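Glutathione S-transferase (Bombyx mori, PDB 4E8H) binds glutathione and, as in other glutathione transferases, probably catalyses attachment of its thiol to electrophilic compounds, working as a homodimer. Local coordinates at residues Y10-S15 with L34-I39; V21-R26 with K194-Y199; V27-L32 with Y82-S87; P151-E156 with A186-R191. All blocks are in the same frame, centred on the assembly; numbering follows the deposited sequence.

Contact 1: Y10-S15 with L34-I39; sequences YYLPPS and LITTNI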
loop_
_atom_site.group_PDB
_atom_site.type_symbol
_atom_site.label_atom_id
_atom_site.label_comp_id
_atom_site.label_asym_id
_atom_site.label_seq_id
_atom_site.Cartn_x
_atom_site.Cartn_y
_atom_site.Cartn_z
ATOM N N TYR B 10 -16.953 -6.382 -8.779
ATOM C CA TYR B 10 -17.319 -7.508 -7.926
ATOM C C TYR B 10 -17.112 -7.062 -6.483
ATOM O O TYR B 10 -16.014 -6.646 -6.112
ATOM C CB TYR B 10 -16.492 -8.749 -8.282
ATOM C CG TYR B 10 -16.750 -9.236 -9.694
ATOM C CD1 TYR B 10 -17.685 -10.240 -9.948
ATOM C CD2 TYR B 10 -16.081 -8.671 -10.781
ATOM C CE1 TYR B 10 -17.934 -10.679 -11.246
ATOM C CE2 TYR B 10 -16.327 -9.099 -12.081
ATOM C CZ TYR B 10 -17.252 -10.104 -12.305
ATOM O OH TYR B 10 -17.491 -10.528 -13.592
ATOM N N TYR B 11 -18.172 -7.127 -5.679
ATOM C CA TYR B 11 -18.204 -6.422 -4.397
ATOM C C TYR B 11 -19.184 -7.030 -3.387
ATOM O O TYR B 11 -19.919 -7.969 -3.703
ATOM C CB TYR B 11 -18.604 -4.956 -4.648
ATOM C CG TYR B 11 -20.104 -4.718 -4.596
ATOM C CD1 TYR B 11 -20.654 -3.806 -3.694
ATOM C CD2 TYR B 11 -20.978 -5.430 -5.425
ATOM C CE1 TYR B 11 -22.035 -3.597 -3.628
ATOM C CE2 TYR B 11 -22.357 -5.235 -5.362
ATOM C CZ TYR B 11 -22.878 -4.314 -4.466
ATOM O OH TYR B 11 -24.240 -4.110 -4.408
ATOM N N LEU B 12 -19.178 -6.478 -2.174
ATOM C CA LEU B 12 -20.277 -6.619 -1.218
ATOM C C LEU B 12 -20.483 -5.266 -0.539
ATOM O O LEU B 12 -19.502 -4.584 -0.234
ATOM C CB LEU B 12 -19.974 -7.689 -0.167
ATOM C CG LEU B 12 -20.018 -9.164 -0.574
ATOM C CD1 LEU B 12 -19.476 -10.032 0.552
ATOM C CD2 LEU B 12 -21.430 -9.604 -0.969
ATOM N N PRO B 13 -21.749 -4.870 -0.296
ATOM C CA PRO B 13 -22.012 -3.527 0.249
ATOM C C PRO B 13 -21.247 -3.117 1.532
ATOM O O PRO B 13 -20.827 -1.962 1.624
ATOM C CB PRO B 13 -23.530 -3.530 0.486
ATOM C CG PRO B 13 -24.052 -4.522 -0.494
ATOM C CD PRO B 13 -23.002 -5.597 -0.586
ATOM N N PRO B 14 -21.059 -4.041 2.507
ATOM C CA PRO B 14 -20.385 -3.589 3.733
ATOM C C PRO B 14 -18.850 -3.552 3.674
ATOM O O PRO B 14 -18.223 -2.967 4.560
ATOM C CB PRO B 14 -20.847 -4.598 4.797
ATOM C CG PRO B 14 -21.515 -5.722 4.063
ATOM C CD PRO B 14 -21.446 -5.464 2.592
ATOM N N SER B 15 -18.263 -4.167 2.649
ATOM C CA SER B 15 -16.806 -4.266 2.512
ATOM C C SER B 15 -16.113 -2.892 2.425
ATOM O O SER B 15 -16.380 -2.129 1.494
ATOM C CB SER B 15 -16.466 -5.125 1.291
ATOM O OG SER B 15 -15.115 -4.966 0.896
ATOM N N LEU B 34 -22.538 -3.123 -10.552
ATOM C CA LEU B 34 -22.168 -3.825 -9.335
ATOM C C LEU B 34 -22.625 -5.273 -9.402
ATOM O O LEU B 34 -23.776 -5.555 -9.748
ATOM C CB LEU B 34 -22.779 -3.126 -8.116
ATOM C CG LEU B 34 -22.487 -1.631 -7.919
ATOM C CD1 LEU B 34 -23.468 -1.012 -6.932
ATOM C CD2 LEU B 34 -21.044 -1.389 -7.474
ATOM N N ILE B 35 -21.711 -6.185 -9.088
ATOM C CA ILE B 35 -22.014 -7.611 -9.085
ATOM C C ILE B 35 -21.751 -8.182 -7.698
ATOM O O ILE B 35 -20.598 -8.321 -7.278
ATOM C CB ILE B 35 -21.200 -8.387 -10.156
ATOM C CG1 ILE B 35 -21.372 -7.743 -11.538
ATOM C CG2 ILE B 35 -21.610 -9.865 -10.183
ATOM C CD1 ILE B 35 -20.300 -8.124 -12.549
ATOM N N THR B 36 -22.837 -8.493 -6.994
ATOM C CA THR B 36 -22.777 -9.091 -5.665
ATOM C C THR B 36 -21.959 -10.379 -5.706
ATOM O O THR B 36 -22.245 -11.283 -6.495
ATOM C CB THR B 36 -24.198 -9.368 -5.120
ATOM O OG1 THR B 36 -24.901 -8.127 -4.977
ATOM C CG2 THR B 36 -24.149 -10.069 -3.765
ATOM N N THR B 37 -20.927 -10.441 -4.869
ATOM C CA THR B 37 -20.052 -11.604 -4.818
ATOM C C THR B 37 -20.016 -12.170 -3.401
ATOM O O THR B 37 -19.310 -11.662 -2.525
ATOM C CB THR B 37 -18.637 -11.281 -5.355
ATOM O OG1 THR B 37 -18.743 -10.760 -6.688
ATOM C CG2 THR B 37 -17.763 -12.532 -5.381
ATOM N N ASN B 38 -20.799 -13.227 -3.204
ATOM C CA ASN B 38 -21.002 -13.849 -1.903
ATOM C C ASN B 38 -19.784 -14.661 -1.463
ATOM O O ASN B 38 -19.585 -15.794 -1.910
ATOM C CB ASN B 38 -22.254 -14.738 -1.959
ATOM C CG ASN B 38 -22.863 -15.003 -0.592
ATOM O OD1 ASN B 38 -22.165 -15.084 0.421
ATOM N ND2 ASN B 38 -24.183 -15.155 -0.561
ATOM N N ILE B 39 -18.973 -14.061 -0.593
ATOM C CA ILE B 39 -17.780 -14.705 -0.032
ATOM C C ILE B 39 -18.155 -15.964 0.740
ATOM O O ILE B 39 -17.557 -17.024 0.539
ATOM C CB ILE B 39 -16.990 -13.740 0.900
ATOM C CG1 ILE B 39 -16.541 -12.466 0.156
ATOM C CG2 ILE B 39 -15.816 -14.450 1.591
ATOM C CD1 ILE B 39 -15.912 -12.710 -1.238
HETATM O O HOH W 1 -26.072 -5.395 -6.760
#

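Contact 2: V21-R26 with K194-Y199; sequences VMMTAR and KMLEPY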
loop_
_atom_site.group_PDB
_atom_site.type_symbol
_atom_site.label_atom_id
_atom_site.label_comp_id
_atom_site.label_asym_id
_atom_site.label_seq_id
_atom_site.Cartn_x
_atom_site.Cartn_y
_atom_site.Cartn_z
ATOM N N VAL B 21 -13.837 2.321 -3.319
ATOM C CA VAL B 21 -13.919 2.312 -4.780
ATOM C C VAL B 21 -15.229 2.940 -5.267
ATOM O O VAL B 21 -15.216 3.781 -6.169
ATOM C CB VAL B 21 -13.758 0.882 -5.371
ATOM C CG1 VAL B 21 -14.019 0.882 -6.876
ATOM C CG2 VAL B 21 -12.369 0.332 -5.079
ATOM N N MET B 22 -16.343 2.540 -4.654
ATOM C CA MET B 22 -17.676 2.988 -5.074
ATOM C C MET B 22 -17.856 4.502 -4.956
ATOM O O MET B 22 -18.446 5.126 -5.837
ATOM C CB MET B 22 -18.775 2.250 -4.296
ATOM C CG MET B 22 -18.922 0.780 -4.676
ATOM S SD MET B 22 -19.782 -0.204 -3.430
ATOM C CE MET B 22 -21.489 0.137 -3.841
ATOM N N MET B 23 -17.341 5.083 -3.875
ATOM C CA MET B 23 -17.384 6.534 -3.689
ATOM C C MET B 23 -16.439 7.268 -4.642
ATOM O O MET B 23 -16.755 8.367 -5.096
ATOM C CB MET B 23 -17.089 6.921 -2.236
ATOM C CG MET B 23 -18.239 6.652 -1.268
ATOM S SD MET B 23 -18.000 7.365 0.378
ATOM C CE MET B 23 -16.604 6.420 0.983
ATOM N N THR B 24 -15.288 6.667 -4.945
ATOM C CA THR B 24 -14.355 7.251 -5.914
ATOM C C THR B 24 -15.000 7.330 -7.297
ATOM O O THR B 24 -14.887 8.350 -7.979
ATOM C CB THR B 24 -13.019 6.478 -5.989
ATOM O OG1 THR B 24 -12.397 6.482 -4.700
ATOM C CG2 THR B 24 -12.065 7.124 -6.994
ATOM N N ALA B 25 -15.687 6.258 -7.692
ATOM C CA ALA B 25 -16.397 6.207 -8.972
ATOM C C ALA B 25 -17.524 7.237 -9.069
ATOM O O ALA B 25 -17.753 7.805 -10.140
ATOM C CB ALA B 25 -16.935 4.808 -9.223
ATOM N N ARG B 26 -18.224 7.474 -7.960
ATOM C CA ARG B 26 -19.285 8.481 -7.927
ATOM C C ARG B 26 -18.735 9.892 -8.134
ATOM O O ARG B 26 -19.282 10.660 -8.929
ATOM C CB ARG B 26 -20.086 8.400 -6.622
ATOM C CG ARG B 26 -20.985 7.170 -6.515
ATOM C CD ARG B 26 -22.216 7.282 -7.406
ATOM N NE ARG B 26 -23.139 8.308 -6.925
ATOM C CZ ARG B 26 -24.138 8.082 -6.076
ATOM N NH1 ARG B 26 -24.361 6.859 -5.606
ATOM N NH2 ARG B 26 -24.920 9.083 -5.697
ATOM N N LYS B 194 -19.394 16.270 4.006
ATOM C CA LYS B 194 -20.061 17.309 3.215
ATOM C C LYS B 194 -19.637 17.274 1.748
ATOM O O LYS B 194 -20.465 17.460 0.852
ATOM C CB LYS B 194 -19.808 18.699 3.808
ATOM C CG LYS B 194 -20.549 18.966 5.110
ATOM C CD LYS B 194 -20.324 20.392 5.594
ATOM C CE LYS B 194 -21.107 20.684 6.868
ATOM N NZ LYS B 194 -20.529 20.006 8.065
ATOM N N MET B 195 -18.349 17.027 1.513
ATOM C CA MET B 195 -17.814 16.878 0.162
ATOM C C MET B 195 -18.408 15.672 -0.565
ATOM O O MET B 195 -18.615 15.714 -1.779
ATOM C CB MET B 195 -16.288 16.750 0.200
ATOM C CG MET B 195 -15.553 18.033 0.563
ATOM S SD MET B 195 -15.787 19.353 -0.646
ATOM C CE MET B 195 -14.798 18.755 -2.015
ATOM N N LEU B 196 -18.687 14.608 0.183
ATOM C CA LEU B 196 -19.091 13.332 -0.408
ATOM C C LEU B 196 -20.598 13.072 -0.431
ATOM O O LEU B 196 -21.045 12.108 -1.057
ATOM C CB LEU B 196 -18.362 12.169 0.278
ATOM C CG LEU B 196 -16.852 12.052 0.039
ATOM C CD1 LEU B 196 -16.246 11.007 0.963
ATOM C CD2 LEU B 196 -16.533 11.735 -1.421
ATOM N N GLU B 197 -21.379 13.921 0.236
ATOM C CA GLU B 197 -22.839 13.753 0.262
ATOM C C GLU B 197 -23.523 13.843 -1.111
ATOM O O GLU B 197 -24.507 13.137 -1.343
ATOM C CB GLU B 197 -23.518 14.692 1.269
ATOM C CG GLU B 197 -23.287 14.339 2.743
ATOM C CD GLU B 197 -23.852 12.985 3.174
ATOM O OE1 GLU B 197 -24.442 12.250 2.348
ATOM O OE2 GLU B 197 -23.697 12.652 4.367
ATOM N N PRO B 198 -23.017 14.701 -2.025
ATOM C CA PRO B 198 -23.598 14.641 -3.368
ATOM C C PRO B 198 -23.107 13.426 -4.164
ATOM O O PRO B 198 -23.528 13.227 -5.306
ATOM C CB PRO B 198 -23.110 15.942 -4.030
ATOM C CG PRO B 198 -22.490 16.760 -2.932
ATOM C CD PRO B 198 -22.022 15.783 -1.915
ATOM N N TYR B 199 -22.237 12.619 -3.557
ATOM C CA TYR B 199 -21.639 11.473 -4.239
ATOM C C TYR B 199 -21.893 10.137 -3.533
ATOM O O TYR B 199 -21.060 9.228 -3.577
ATOM C CB TYR B 199 -20.140 11.714 -4.451
ATOM C CG TYR B 199 -19.838 12.949 -5.273
ATOM C CD1 TYR B 199 -20.131 12.991 -6.637
ATOM C CD2 TYR B 199 -19.264 14.079 -4.688
ATOM C CE1 TYR B 199 -19.859 14.119 -7.398
ATOM C CE2 TYR B 199 -18.987 15.217 -5.443
ATOM C CZ TYR B 199 -19.288 15.228 -6.797
ATOM O OH TYR B 199 -19.018 16.346 -7.552
#

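Contact 3: V27-L32 with Y82-S87; sequences VLELDL and YGKDDS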
loop_
_atom_site.group_PDB
_atom_site.type_symbol
_atom_site.label_atom_id
_atom_site.label_comp_id
_atom_site.label_asym_id
_atom_site.label_seq_id
_atom_site.Cartn_x
_atom_site.Cartn_y
_atom_site.Cartn_z
ATOM N N VAL B 27 -17.651 10.220 -7.430
ATOM C CA VAL B 27 -17.002 11.533 -7.548
ATOM C C VAL B 27 -16.512 11.784 -8.979
ATOM O O VAL B 27 -16.546 12.917 -9.466
ATOM C CB VAL B 27 -15.847 11.701 -6.518
ATOM C CG1 VAL B 27 -15.070 12.997 -6.752
ATOM C CG2 VAL B 27 -16.390 11.679 -5.102
ATOM N N LEU B 28 -16.078 10.717 -9.645
ATOM C CA LEU B 28 -15.630 10.782 -11.036
ATOM C C LEU B 28 -16.789 10.645 -12.022
ATOM O O LEU B 28 -16.591 10.753 -13.237
ATOM C CB LEU B 28 -14.584 9.696 -11.311
ATOM C CG LEU B 28 -13.235 9.806 -10.595
ATOM C CD1 LEU B 28 -12.487 8.490 -10.669
ATOM C CD2 LEU B 28 -12.387 10.942 -11.160
ATOM N N GLU B 29 -17.986 10.399 -11.489
ATOM C CA GLU B 29 -19.222 10.277 -12.278
ATOM C C GLU B 29 -19.187 9.107 -13.270
ATOM O O GLU B 29 -19.610 9.228 -14.423
ATOM C CB GLU B 29 -19.580 11.610 -12.957
ATOM C CG GLU B 29 -19.750 12.766 -11.969
ATOM C CD GLU B 29 -20.003 14.106 -12.638
ATOM O OE1 GLU B 29 -19.450 14.356 -13.731
ATOM O OE2 GLU B 29 -20.751 14.920 -12.058
ATOM N N LEU B 30 -18.676 7.974 -12.792
ATOM C CA LEU B 30 -18.662 6.729 -13.549
ATOM C C LEU B 30 -19.705 5.796 -12.953
ATOM O O LEU B 30 -19.710 5.570 -11.740
ATOM C CB LEU B 30 -17.280 6.067 -13.471
ATOM C CG LEU B 30 -16.042 6.840 -13.942
ATOM C CD1 LEU B 30 -14.766 6.201 -13.408
ATOM C CD2 LEU B 30 -15.995 6.932 -15.461
ATOM N N ASP B 31 -20.597 5.265 -13.785
ATOM C CA ASP B 31 -21.523 4.252 -13.295
ATOM C C ASP B 31 -20.819 2.911 -13.243
ATOM O O ASP B 31 -20.158 2.501 -14.201
ATOM C CB ASP B 31 -22.798 4.149 -14.138
ATOM C CG ASP B 31 -23.853 3.241 -13.495
ATOM O OD1 ASP B 31 -24.572 2.530 -14.225
ATOM O OD2 ASP B 31 -23.961 3.229 -12.251
ATOM N N LEU B 32 -20.948 2.246 -12.104
ATOM C CA LEU B 32 -20.432 0.905 -11.957
ATOM C C LEU B 32 -21.592 -0.059 -12.053
ATOM O O LEU B 32 -22.658 0.175 -11.471
ATOM C CB LEU B 32 -19.713 0.731 -10.615
ATOM C CG LEU B 32 -18.459 1.561 -10.316
ATOM C CD1 LEU B 32 -17.915 1.205 -8.941
ATOM C CD2 LEU B 32 -17.378 1.380 -11.379
ATOM N N TYR B 82 -9.747 8.082 -16.289
ATOM C CA TYR B 82 -11.076 8.643 -16.562
ATOM C C TYR B 82 -11.443 9.957 -15.877
ATOM O O TYR B 82 -12.552 10.464 -16.073
ATOM C CB TYR B 82 -12.157 7.594 -16.281
ATOM C CG TYR B 82 -12.002 6.340 -17.104
ATOM C CD1 TYR B 82 -12.007 6.392 -18.500
ATOM C CD2 TYR B 82 -11.849 5.098 -16.492
ATOM C CE1 TYR B 82 -11.858 5.242 -19.263
ATOM C CE2 TYR B 82 -11.703 3.941 -17.245
ATOM C CZ TYR B 82 -11.710 4.021 -18.630
ATOM O OH TYR B 82 -11.565 2.877 -19.380
ATOM N N GLY B 83 -10.528 10.509 -15.087
ATOM C CA GLY B 83 -10.755 11.808 -14.459
ATOM C C GLY B 83 -10.924 12.893 -15.508
ATOM O O GLY B 83 -10.203 12.911 -16.508
ATOM N N LYS B 84 -11.886 13.789 -15.291
ATOM C CA LYS B 84 -12.082 14.933 -16.190
ATOM C C LYS B 84 -10.932 15.907 -15.986
ATOM O O LYS B 84 -10.604 16.712 -16.862
ATOM C CB LYS B 84 -13.429 15.619 -15.934
ATOM C CG LYS B 84 -14.615 14.668 -15.824
ATOM C CD LYS B 84 -14.637 13.643 -16.954
ATOM C CE LYS B 84 -15.639 12.559 -16.667
ATOM N NZ LYS B 84 -17.039 13.041 -16.868
ATOM N N ASP B 85 -10.341 15.811 -14.799
ATOM C CA ASP B 85 -9.078 16.442 -14.457
ATOM C C ASP B 85 -8.388 15.544 -13.430
ATOM O O ASP B 85 -8.914 14.484 -13.071
ATOM C CB ASP B 85 -9.297 17.862 -13.911
ATOM C CG ASP B 85 -10.122 17.892 -12.625
ATOM O OD1 ASP B 85 -10.402 19.010 -12.143
ATOM O OD2 ASP B 85 -10.496 16.823 -12.093
ATOM N N ASP B 86 -7.219 15.963 -12.955
ATOM C CA ASP B 86 -6.447 15.154 -12.018
ATOM C C ASP B 86 -6.531 15.648 -10.567
ATOM O O ASP B 86 -5.687 15.300 -9.753
ATOM C CB ASP B 86 -4.982 15.053 -12.477
ATOM C CG ASP B 86 -4.267 16.402 -12.490
ATOM O OD1 ASP B 86 -4.931 17.454 -12.333
ATOM O OD2 ASP B 86 -3.031 16.410 -12.662
ATOM N N SER B 87 -7.551 16.442 -10.244
ATOM C CA SER B 87 -7.668 17.055 -8.911
ATOM C C SER B 87 -7.708 16.045 -7.757
ATOM O O SER B 87 -7.184 16.312 -6.674
ATOM C CB SER B 87 -8.883 17.983 -8.843
ATOM O OG SER B 87 -10.093 17.250 -8.936
#

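Contact 4: P151-E156 with A186-R191; sequences PFVAGE and AKWFER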
loop_
_atom_site.group_PDB
_atom_site.type_symbol
_atom_site.label_atom_id
_atom_site.label_comp_id
_atom_site.label_asym_id
_atom_site.label_seq_id
_atom_site.Cartn_x
_atom_site.Cartn_y
_atom_site.Cartn_z
ATOM N N PRO B 151 -6.635 21.169 5.237
ATOM C CA PRO B 151 -8.040 20.783 5.317
ATOM C C PRO B 151 -8.279 19.323 4.915
ATOM O O PRO B 151 -9.290 18.739 5.304
ATOM C CB PRO B 151 -8.722 21.732 4.331
ATOM C CG PRO B 151 -7.666 22.084 3.351
ATOM C CD PRO B 151 -6.368 22.075 4.102
ATOM N N PHE B 152 -7.359 18.754 4.138
ATOM C CA PHE B 152 -7.462 17.362 3.694
ATOM C C PHE B 152 -6.131 16.644 3.907
ATOM O O PHE B 152 -5.110 17.297 4.129
ATOM C CB PHE B 152 -7.934 17.295 2.237
ATOM C CG PHE B 152 -9.329 17.825 2.037
ATOM C CD1 PHE B 152 -10.434 17.058 2.396
ATOM C CD2 PHE B 152 -9.538 19.097 1.512
ATOM C CE1 PHE B 152 -11.728 17.544 2.227
ATOM C CE2 PHE B 152 -10.831 19.592 1.336
ATOM C CZ PHE B 152 -11.927 18.813 1.694
ATOM N N VAL B 153 -6.139 15.313 3.848
ATOM C CA VAL B 153 -4.964 14.529 4.262
ATOM C C VAL B 153 -3.680 14.838 3.485
ATOM O O VAL B 153 -2.588 14.773 4.049
ATOM C CB VAL B 153 -5.226 12.991 4.296
ATOM C CG1 VAL B 153 -6.286 12.649 5.338
ATOM C CG2 VAL B 153 -5.613 12.455 2.918
ATOM N N ALA B 154 -3.814 15.191 2.209
ATOM C CA ALA B 154 -2.650 15.431 1.359
ATOM C C ALA B 154 -2.409 16.904 1.016
ATOM O O ALA B 154 -1.439 17.227 0.328
ATOM C CB ALA B 154 -2.742 14.597 0.088
ATOM N N GLY B 155 -3.279 17.790 1.496
ATOM C CA GLY B 155 -3.139 19.219 1.220
ATOM C C GLY B 155 -4.453 19.976 1.158
ATOM O O GLY B 155 -5.350 19.744 1.969
ATOM N N GLU B 156 -4.563 20.876 0.182
ATOM C CA GLU B 156 -5.689 21.814 0.096
ATOM C C GLU B 156 -6.970 21.223 -0.489
ATOM O O GLU B 156 -8.066 21.709 -0.206
ATOM C CB GLU B 156 -5.289 23.073 -0.688
ATOM C CG GLU B 156 -4.291 23.983 0.034
ATOM C CD GLU B 156 -4.770 24.425 1.410
ATOM O OE1 GLU B 156 -5.919 24.906 1.527
ATOM O OE2 GLU B 156 -3.991 24.296 2.378
ATOM N N ALA B 186 -11.814 15.348 13.711
ATOM C CA ALA B 186 -13.219 15.731 13.862
ATOM C C ALA B 186 -13.679 16.722 12.793
ATOM O O ALA B 186 -14.717 16.517 12.162
ATOM C CB ALA B 186 -13.478 16.288 15.261
ATOM N N LYS B 187 -12.898 17.783 12.588
ATOM C CA LYS B 187 -13.226 18.823 11.608
ATOM C C LYS B 187 -13.086 18.308 10.179
ATOM O O LYS B 187 -13.924 18.600 9.323
ATOM C CB LYS B 187 -12.344 20.061 11.809
ATOM C CG LYS B 187 -12.579 20.800 13.119
ATOM C CD LYS B 187 -11.477 21.815 13.383
ATOM C CE LYS B 187 -11.453 22.237 14.845
ATOM N NZ LYS B 187 -10.279 23.100 15.160
ATOM N N TRP B 188 -12.022 17.546 9.932
ATOM C CA TRP B 188 -11.788 16.918 8.635
ATOM C C TRP B 188 -12.916 15.964 8.261
ATOM O O TRP B 188 -13.315 15.899 7.099
ATOM C CB TRP B 188 -10.447 16.176 8.628
ATOM C CG TRP B 188 -10.289 15.194 7.497
ATOM C CD1 TRP B 188 -9.786 15.449 6.255
ATOM C CD2 TRP B 188 -10.636 13.802 7.510
ATOM N NE1 TRP B 188 -9.796 14.306 5.493
ATOM C CE2 TRP B 188 -10.313 13.279 6.238
ATOM C CE3 TRP B 188 -11.188 12.944 8.473
ATOM C CZ2 TRP B 188 -10.525 11.939 5.901
ATOM C CZ3 TRP B 188 -11.402 11.610 8.137
ATOM C CH2 TRP B 188 -11.068 11.122 6.860
ATOM N N PHE B 189 -13.419 15.220 9.244
ATOM C CA PHE B 189 -14.480 14.240 9.004
ATOM C C PHE B 189 -15.788 14.924 8.594
ATOM O O PHE B 189 -16.460 14.473 7.663
ATOM C CB PHE B 189 -14.658 13.325 10.227
ATOM C CG PHE B 189 -15.706 12.246 10.061
ATOM C CD1 PHE B 189 -15.699 11.389 8.961
ATOM C CD2 PHE B 189 -16.681 12.067 11.040
ATOM C CE1 PHE B 189 -16.668 10.386 8.828
ATOM C CE2 PHE B 189 -17.650 11.068 10.919
ATOM C CZ PHE B 189 -17.645 10.227 9.811
ATOM N N GLU B 190 -16.128 16.020 9.271
ATOM C CA GLU B 190 -17.325 16.793 8.926
ATOM C C GLU B 190 -17.179 17.410 7.539
ATOM O O GLU B 190 -18.123 17.413 6.750
ATOM C CB GLU B 190 -17.610 17.875 9.975
ATOM C CG GLU B 190 -17.929 17.341 11.377
ATOM C CD GLU B 190 -19.106 16.372 11.403
ATOM O OE1 GLU B 190 -20.149 16.675 10.783
ATOM O OE2 GLU B 190 -18.988 15.310 12.054
ATOM N N ARG B 191 -15.976 17.905 7.249
ATOM C CA ARG B 191 -15.635 18.492 5.957
ATOM C C ARG B 191 -15.777 17.495 4.800
ATOM O O ARG B 191 -16.371 17.816 3.771
ATOM C CB ARG B 191 -14.204 19.037 6.013
ATOM C CG ARG B 191 -13.783 19.900 4.831
ATOM C CD ARG B 191 -12.370 20.455 5.021
ATOM N NE ARG B 191 -12.246 21.268 6.233
ATOM C CZ ARG B 191 -11.485 20.961 7.283
ATOM N NH1 ARG B 191 -10.748 19.856 7.290
ATOM N NH2 ARG B 191 -11.452 21.773 8.331
#

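Contact 1: Y10-S15 with L34-I39
Tyr11 bonds through its backbone to both Ile35 and Thr37. Tyr11 N donates to Ile35 O at 3.1 Å, and Thr37 N donates to Tyr11 O at 2.9 Å, which carries the parallel pairing just beyond the end of strand 32-36. Thr37 OG1 also gives a hydrogen bond to Ile35 O, coming from the other face of that carbonyl's plane than Tyr11 N, so two donors grip this one oxygen. The turn after Leu12 leads to Ser15, at the helix N-cap and in contact with glutathione.

The side chains follow. Ile35 lies alongside Tyr10 and sets CD1 over one face of its ring, 4.0 Å from the centroid in a CH-pi contact displaced toward the rim. Thr37 OG1 meets the same ring in plane at its edge, 3.5 Å from CD1 of Tyr10. A serine in place of Tyr10 would probably strip Ile35 CD1 of its aromatic face and open a gap beside Thr37. Tyr11 leaves the backbone away from the second strand, but chi1 of 90° swings its ring back, bringing CE2 to 3.5 Å from Leu34 CB. Farther along, Leu12 gathers CG and both methyls round Thr37 O, while its CD1 reaches Ile39 CG1 at 3.8 Å.

Backbone bonds thus fix the register of this beta-alpha-beta unit, and mostly apolar side-chain packing adds to them at a partly exposed edge.

Contact 2: V21-R26 with K194-Y199
Arg26 lays its side chain along the backbone of Tyr199. Its CB already sits 3.3 Å from Tyr199 O and 4.0 Å from Tyr199 CB, and CG stays by the same oxygen at 3.6 Å. There the chain folds over, with chi2 at -74° and chi3 at -69°, which keeps NE 4.0 Å from Tyr199 O instead of letting it run outward. At the tip, one face of the guanidinium rests over Tyr199 C, off toward the rim, a van der Waals contact in which NH2 comes to 3.9 Å from Tyr199 C; NH1 has a long, weak ion pair with Glu203. With an alanine here the CB contact would stay, but the guanidinium over Tyr199 C would be gone and Glu203 would probably lose its weak ionic partner. Tyr199 answers with its ring, whose CD1 comes within 3.4 Å of Arg26 O.

One turn earlier on the helix, Met23 crosses Leu196 at about a right angle, its SD 4.1 Å from Leu196 CD1. Ile163 and Val167 of helix 160-174 also pack on Met23. This is the domain interface of the glutathione transferase fold, where helix 16-27 of the thioredoxin-like domain lies against the all-helical C-terminal domain.

Contact 3: V27-L32 with Y82-S87
Leu28 and Gly83 bring their CA atoms to 6.0 Å where two helices finish: Glu29, with phi at 62°, closes helix 16-27 in a Schellman motif, and Gly83 is the first residue to leave helix 71-82. Leu28 presses its CD2 methyl straight onto Gly83 CA at 3.8 Å. A CB on Gly83 would probably run into Asp85 O, so the bare backbone suits this bend. Leu78 and Val79 of helix 71-82 also pack on Leu28.

Leu30 meets Tyr82 at about a right angle, both of its methyls touching Tyr82 CB, with CD2 at 4.0 Å. In the thioredoxin-like fold these two helices pack side by side on one face of the sheet, and here the chain leaving each of them meets the other. Beyond CB, Tyr82 leads away from the 27-32 loop: its OH is hydrogen-bonded to Asp63, and the residue packs against Arg94 of the second subunit.

Lys84 comes across on the more exposed side, its side chain crossing that of Glu29 at about a right angle. Bent at chi2 (-48°) and again at chi4 (75°), it curls its CE to 4.0 Å from Leu28 O and puts NZ 4.2 Å from Glu29 OE1. That separation is too long for a salt bridge, although the opposite charges probably still attract.

Contact 4: P151-E156 with A186-R191
Pro151, Phe152 and Val153 make a largely buried contact with Trp188 and Arg191, inside the C-terminal domain, where the loop ahead of helix 160-174 meets helix 183-196. Arg191 does most of the reaching. Its CG is anti to the backbone N (chi1 -170°) and the chain stays extended until chi3, carrying the methylenes across Phe152. CD lies over the face of that ring, 4.2 Å from the centroid, as a CH-pi contact, while the guanidinium stands nearly perpendicular to the ring, 81° between planes. NH1 then approaches Pro151 O at 2.7 Å, a hydrogen bond that is short but weak because it is bent, at 129°.

The same oxygen also faces Trp188, lying in the plane of the indole at its edge, 3.5 Å from CD1. Val153 comes at the indole obliquely, its CG1 3.9 Å from Trp188 NE1. The indole N-H is satisfied elsewhere: it bonds to Asp162 OD1, the oxygen that also accepts from Val153 N, so one carboxylate ties loop and helix together. A type I turn from Phe152 to Gly155 folds the loop back, and the backbone angles of Gly155 call for glycine.

Thr159 and Asp162 match the S/T-x-x-D sequence of the N-capping box found at the start of this helix across glutathione transferases, and the loop and tryptophan described here pack round that site in the core of the helical domain.

Overall arrangement
From the N terminus, 10-15 opens contact 1, which shuts at 34-39 after one helix and so closes the first beta-alpha-beta unit. Before it shuts, contacts 2 and 3 have both opened, from 21-26 and 27-32, so contact 1 crosses both of them. Contact 3 closes next, at 82-87, linking the ends of two helices of the thioredoxin-like domain. Contact 4 begins and ends later, within the helical domain, and contact 2 spans both it and contact 3 before closing at 194-199. With one segment in each domain, contact 2 joins the two. It also touches the others: Met22 packs on Tyr11 of contact 1, Leu196 on Val27 of contact 3, and Met195 on Phe152 of contact 4.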